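Local coordinates for protein staphylococcal enterotoxin-like toxin (Staphylococcus aureus, PDB 4DXF) that probably binds carbohydrate, as a staphylococcal superantigen-like protein built from an oligonucleotide/oligosaccharide-binding fold and a beta-grasp fold, at residues L19-E29 / K139-I150. Numbering follows the deposited sequence.
Sequences LRAYYTKPSLE and KELDFKLRKQLI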
loop_
_atom_site.group_PDB
_atom_site.type_symbol
_atom_site.label_atom_id
_atom_site.label_comp_id
_atom_site.label_asym_id
_atom_site.label_seq_id
_atom_site.Cartn_x
_atom_site.Cartn_y
_atom_site.Cartn_z
ATOM N N LEU A 19 -5.872 11.230 8.121
ATOM C CA LEU A 19 -4.773 10.303 7.821
ATOM C C LEU A 19 -4.724 9.167 8.806
ATOM O O LEU A 19 -4.452 8.061 8.406
ATOM C CB LEU A 19 -3.392 10.946 7.784
ATOM C CG LEU A 19 -3.029 11.830 6.601
ATOM C CD1 LEU A 19 -1.927 12.785 6.948
ATOM C CD2 LEU A 19 -2.712 11.061 5.306
ATOM N N ARG A 20 -4.946 9.412 10.098
ATOM C CA ARG A 20 -4.904 8.342 11.056
ATOM C C ARG A 20 -6.084 7.383 10.794
ATOM O O ARG A 20 -5.951 6.168 10.998
ATOM C CB ARG A 20 -5.014 8.870 12.483
ATOM C CG ARG A 20 -4.621 7.883 13.525
ATOM C CD ARG A 20 -4.725 8.491 14.957
ATOM N NE ARG A 20 -4.066 7.555 15.872
ATOM C CZ ARG A 20 -4.614 6.402 16.248
ATOM N NH1 ARG A 20 -5.849 6.074 15.869
ATOM N NH2 ARG A 20 -3.930 5.574 17.019
ATOM N N ALA A 21 -7.226 7.921 10.366
ATOM C CA ALA A 21 -8.404 7.105 10.109
ATOM C C ALA A 21 -8.080 6.171 8.945
ATOM O O ALA A 21 -8.373 4.961 9.008
ATOM C CB ALA A 21 -9.664 7.993 9.734
ATOM N N TYR A 22 -7.503 6.726 7.905
ATOM C CA TYR A 22 -7.381 5.992 6.626
ATOM C C TYR A 22 -6.428 4.844 6.887
ATOM O O TYR A 22 -6.724 3.660 6.551
ATOM C CB TYR A 22 -6.867 6.892 5.510
ATOM C CG TYR A 22 -6.733 6.119 4.210
ATOM C CD1 TYR A 22 -7.868 5.739 3.505
ATOM C CD2 TYR A 22 -5.493 5.678 3.778
ATOM C CE1 TYR A 22 -7.741 4.975 2.317
ATOM C CE2 TYR A 22 -5.353 4.909 2.603
ATOM C CZ TYR A 22 -6.467 4.576 1.880
ATOM O OH TYR A 22 -6.313 3.795 0.708
ATOM N N TYR A 23 -5.306 5.167 7.524
ATOM C CA TYR A 23 -4.220 4.171 7.705
ATOM C C TYR A 23 -4.391 3.191 8.879
ATOM O O TYR A 23 -3.518 2.368 9.145
ATOM C CB TYR A 23 -2.873 4.858 7.660
ATOM C CG TYR A 23 -2.425 5.332 6.262
ATOM C CD1 TYR A 23 -2.053 4.399 5.289
ATOM C CD2 TYR A 23 -2.456 6.677 5.899
ATOM C CE1 TYR A 23 -1.643 4.791 4.021
ATOM C CE2 TYR A 23 -2.017 7.104 4.664
ATOM C CZ TYR A 23 -1.653 6.119 3.667
ATOM O OH TYR A 23 -1.233 6.485 2.445
ATOM N N THR A 24 -5.550 3.239 9.530
ATOM C CA THR A 24 -5.922 2.231 10.509
ATOM C C THR A 24 -7.086 1.355 10.012
ATOM O O THR A 24 -7.592 0.516 10.745
ATOM C CB THR A 24 -6.241 2.875 11.924
ATOM O OG1 THR A 24 -7.196 3.928 11.767
ATOM C CG2 THR A 24 -4.956 3.411 12.485
ATOM N N LYS A 25 -7.533 1.632 8.789
ATOM C CA LYS A 25 -8.530 0.802 8.093
ATOM C C LYS A 25 -8.043 -0.640 7.987
ATOM O O LYS A 25 -6.829 -0.904 7.976
ATOM C CB LYS A 25 -8.819 1.360 6.703
ATOM C CG LYS A 25 -9.826 2.470 6.773
ATOM C CD LYS A 25 -9.747 3.301 5.552
ATOM C CE LYS A 25 -10.700 2.922 4.489
ATOM N NZ LYS A 25 -12.194 2.756 4.723
ATOM N N PRO A 26 -8.988 -1.591 8.033
ATOM C CA PRO A 26 -8.530 -2.987 7.865
ATOM C C PRO A 26 -8.188 -3.252 6.381
ATOM O O PRO A 26 -8.751 -2.600 5.469
ATOM C CB PRO A 26 -9.742 -3.838 8.328
ATOM C CG PRO A 26 -10.973 -2.935 8.093
ATOM C CD PRO A 26 -10.452 -1.459 8.158
ATOM N N SER A 27 -7.241 -4.170 6.144
ATOM C CA SER A 27 -6.857 -4.568 4.746
ATOM C C SER A 27 -7.206 -6.049 4.551
ATOM O O SER A 27 -7.412 -6.792 5.532
ATOM C CB SER A 27 -5.381 -4.410 4.443
ATOM O OG SER A 27 -4.572 -5.113 5.428
ATOM N N LEU A 28 -7.300 -6.446 3.276
ATOM C CA LEU A 28 -7.595 -7.871 2.954
ATOM C C LEU A 28 -6.553 -8.254 1.918
ATOM O O LEU A 28 -5.981 -7.428 1.121
ATOM C CB LEU A 28 -9.011 -8.025 2.356
ATOM C CG LEU A 28 -10.256 -7.748 3.239
ATOM C CD1 LEU A 28 -11.537 -7.422 2.466
ATOM C CD2 LEU A 28 -10.444 -8.847 4.288
ATOM N N GLU A 29 -6.238 -9.552 1.847
ATOM C CA GLU A 29 -5.216 -9.914 0.889
ATOM C C GLU A 29 -5.734 -11.128 0.131
ATOM O O GLU A 29 -6.073 -12.093 0.800
ATOM C CB GLU A 29 -3.939 -10.314 1.594
ATOM C CG GLU A 29 -3.162 -9.097 2.105
ATOM C CD GLU A 29 -1.903 -9.422 2.861
ATOM O OE1 GLU A 29 -1.225 -10.410 2.496
ATOM O OE2 GLU A 29 -1.611 -8.689 3.840
ATOM N N LYS A 139 1.091 0.417 -2.842
ATOM C CA LYS A 139 -0.069 0.483 -2.042
ATOM C C LYS A 139 0.172 -0.307 -0.740
ATOM O O LYS A 139 -0.107 0.202 0.351
ATOM C CB LYS A 139 -1.332 -0.026 -2.751
ATOM C CG LYS A 139 -2.563 0.025 -1.911
ATOM C CD LYS A 139 -3.694 -0.744 -2.551
ATOM C CE LYS A 139 -5.026 -0.604 -1.805
ATOM N NZ LYS A 139 -5.520 0.878 -1.839
ATOM N N GLU A 140 0.679 -1.561 -0.882
ATOM C CA GLU A 140 0.828 -2.444 0.310
ATOM C C GLU A 140 1.930 -1.991 1.257
ATOM O O GLU A 140 1.740 -1.992 2.491
ATOM C CB GLU A 140 1.103 -3.920 -0.123
ATOM C CG GLU A 140 1.286 -4.819 1.082
ATOM C CD GLU A 140 1.405 -6.280 0.700
ATOM O OE1 GLU A 140 1.079 -6.582 -0.478
ATOM O OE2 GLU A 140 1.829 -7.124 1.580
ATOM N N LEU A 141 3.066 -1.609 0.694
ATOM C CA LEU A 141 4.215 -1.136 1.470
ATOM C C LEU A 141 3.786 0.147 2.211
ATOM O O LEU A 141 3.912 0.234 3.469
ATOM C CB LEU A 141 5.391 -0.857 0.572
ATOM C CG LEU A 141 5.977 -2.092 -0.169
ATOM C CD1 LEU A 141 6.792 -1.579 -1.303
ATOM C CD2 LEU A 141 6.823 -2.862 0.868
ATOM N N ASP A 142 3.210 1.063 1.438
ATOM C CA ASP A 142 2.795 2.341 2.050
ATOM C C ASP A 142 1.755 2.093 3.192
ATOM O O ASP A 142 1.932 2.589 4.320
ATOM C CB ASP A 142 2.178 3.216 0.976
ATOM C CG ASP A 142 1.480 4.489 1.583
ATOM O OD1 ASP A 142 2.304 5.366 2.027
ATOM O OD2 ASP A 142 0.220 4.613 1.553
ATOM N N PHE A 143 0.736 1.250 2.995
ATOM C CA PHE A 143 -0.304 1.063 3.945
ATOM C C PHE A 143 0.191 0.317 5.201
ATOM O O PHE A 143 -0.045 0.736 6.337
ATOM C CB PHE A 143 -1.449 0.346 3.317
ATOM C CG PHE A 143 -2.683 0.381 4.112
ATOM C CD1 PHE A 143 -3.548 1.496 3.971
ATOM C CD2 PHE A 143 -3.045 -0.668 5.037
ATOM C CE1 PHE A 143 -4.680 1.592 4.711
ATOM C CE2 PHE A 143 -4.269 -0.554 5.776
ATOM C CZ PHE A 143 -5.077 0.579 5.569
ATOM N N LYS A 144 0.854 -0.831 5.004
ATOM C CA LYS A 144 1.328 -1.567 6.142
ATOM C C LYS A 144 2.341 -0.811 6.981
ATOM O O LYS A 144 2.328 -0.936 8.226
ATOM C CB LYS A 144 1.955 -2.845 5.652
ATOM C CG LYS A 144 0.844 -3.779 5.202
ATOM C CD LYS A 144 1.413 -5.191 4.723
ATOM C CE LYS A 144 0.214 -6.195 4.675
ATOM N NZ LYS A 144 0.762 -7.533 4.216
ATOM N N LEU A 145 3.254 -0.071 6.327
ATOM C CA LEU A 145 4.297 0.655 7.047
ATOM C C LEU A 145 3.613 1.790 7.844
ATOM O O LEU A 145 3.891 1.918 9.046
ATOM C CB LEU A 145 5.359 1.138 6.079
ATOM C CG LEU A 145 6.417 0.066 5.611
ATOM C CD1 LEU A 145 7.195 0.569 4.471
ATOM C CD2 LEU A 145 7.353 -0.237 6.813
ATOM N N ARG A 146 2.665 2.533 7.230
ATOM C CA ARG A 146 2.026 3.627 8.060
ATOM C C ARG A 146 1.239 3.069 9.235
ATOM O O ARG A 146 1.327 3.591 10.346
ATOM C CB ARG A 146 1.147 4.525 7.191
ATOM C CG ARG A 146 1.989 5.251 6.189
ATOM C CD ARG A 146 1.222 6.525 5.678
ATOM N NE ARG A 146 1.598 6.824 4.309
ATOM C CZ ARG A 146 1.420 7.982 3.685
ATOM N NH1 ARG A 146 0.935 9.058 4.361
ATOM N NH2 ARG A 146 1.721 8.029 2.405
ATOM N N LYS A 147 0.452 1.987 9.031
ATOM C CA LYS A 147 -0.258 1.376 10.086
ATOM C C LYS A 147 0.668 1.014 11.211
ATOM O O LYS A 147 0.333 1.322 12.375
ATOM C CB LYS A 147 -1.013 0.108 9.608
ATOM C CG LYS A 147 -1.827 -0.520 10.710
ATOM C CD LYS A 147 -2.666 -1.728 10.215
ATOM C CE LYS A 147 -4.032 -1.244 9.713
ATOM N NZ LYS A 147 -4.870 -2.374 9.224
ATOM N N GLN A 148 1.763 0.333 10.915
ATOM C CA GLN A 148 2.759 -0.013 11.931
ATOM C C GLN A 148 3.270 1.231 12.685
ATOM O O GLN A 148 3.459 1.207 13.936
ATOM C CB GLN A 148 3.922 -0.716 11.297
ATOM C CG GLN A 148 5.001 -1.113 12.335
ATOM C CD GLN A 148 6.304 -1.535 11.664
ATOM O OE1 GLN A 148 6.286 -2.181 10.615
ATOM N NE2 GLN A 148 7.447 -1.178 12.270
ATOM N N LEU A 149 3.464 2.310 11.957
ATOM C CA LEU A 149 4.051 3.521 12.588
ATOM C C LEU A 149 3.062 4.202 13.470
ATOM O O LEU A 149 3.473 4.826 14.509
ATOM C CB LEU A 149 4.566 4.499 11.492
ATOM C CG LEU A 149 5.804 4.067 10.687
ATOM C CD1 LEU A 149 5.996 4.995 9.530
ATOM C CD2 LEU A 149 7.102 3.945 11.522
ATOM N N ILE A 150 1.786 4.173 13.065
ATOM C CA ILE A 150 0.687 4.597 13.917
ATOM C C ILE A 150 0.653 3.787 15.205
ATOM O O ILE A 150 0.621 4.364 16.313
ATOM C CB ILE A 150 -0.687 4.570 13.187
ATOM C CG1 ILE A 150 -0.627 5.534 11.991
ATOM C CG2 ILE A 150 -1.873 4.781 14.180
ATOM C CD1 ILE A 150 -1.867 5.451 11.038
HETATM O O HOH W 1 -4.289 2.142 0.166
HETATM O O HOH W 2 -3.006 -3.663 7.053
#
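Tyr23 packs against helix 138-153, touching Phe143, Arg146 and Ile150 and hydrogen-bonding Asp142. Tyr23 CB meets Ile150 CD1 at 3.6 Å. Chi1 of -73° sets CG anti to the carbonyl carbon, which lays the ring under the Arg146 side chain, the two crossing obliquely. Tyr23 CD1 touches Phe143 CD1 at 3.5 Å, and the two rings meet at a slant. Arg146 CD sits over the ring centre in a CH-pi contact, 3.4 Å from the Tyr23 centroid. Tyr22 CD2 covers the opposite face. At the tip, Tyr23 OH donates to the syn lone pair of Asp142 OD2 (2.5 Å) and accepts from the backbone N of Leu182. This hydroxyl lies over the centre of the Arg146 guanidinium, which is only 12° from parallel to the ring. Arg146 NE and NH2 both bond Asp142 OD1 side-on, which should help to fix the carboxylate. In this superantigen fold the contact joins the N-terminal helix and first strand of the OB-fold part to the long helix of the beta-grasp domain. Phe143 turns its edge to the Tyr22 face in an offset edge-to-face pair, planes at 88°. Lys25 O also lies at the Phe143 edge, and Lys147 NZ donates to that oxygen (2.7 Å). A bend at chi3 takes the Lys147 amine there. Tyr23 O is buried without a polar partner. Further along, Lys144 NZ bridges Glu29 OE2 (2.7 Å) and Glu140 OE2 (2.9 Å), which may offset the repulsion between these carboxylates.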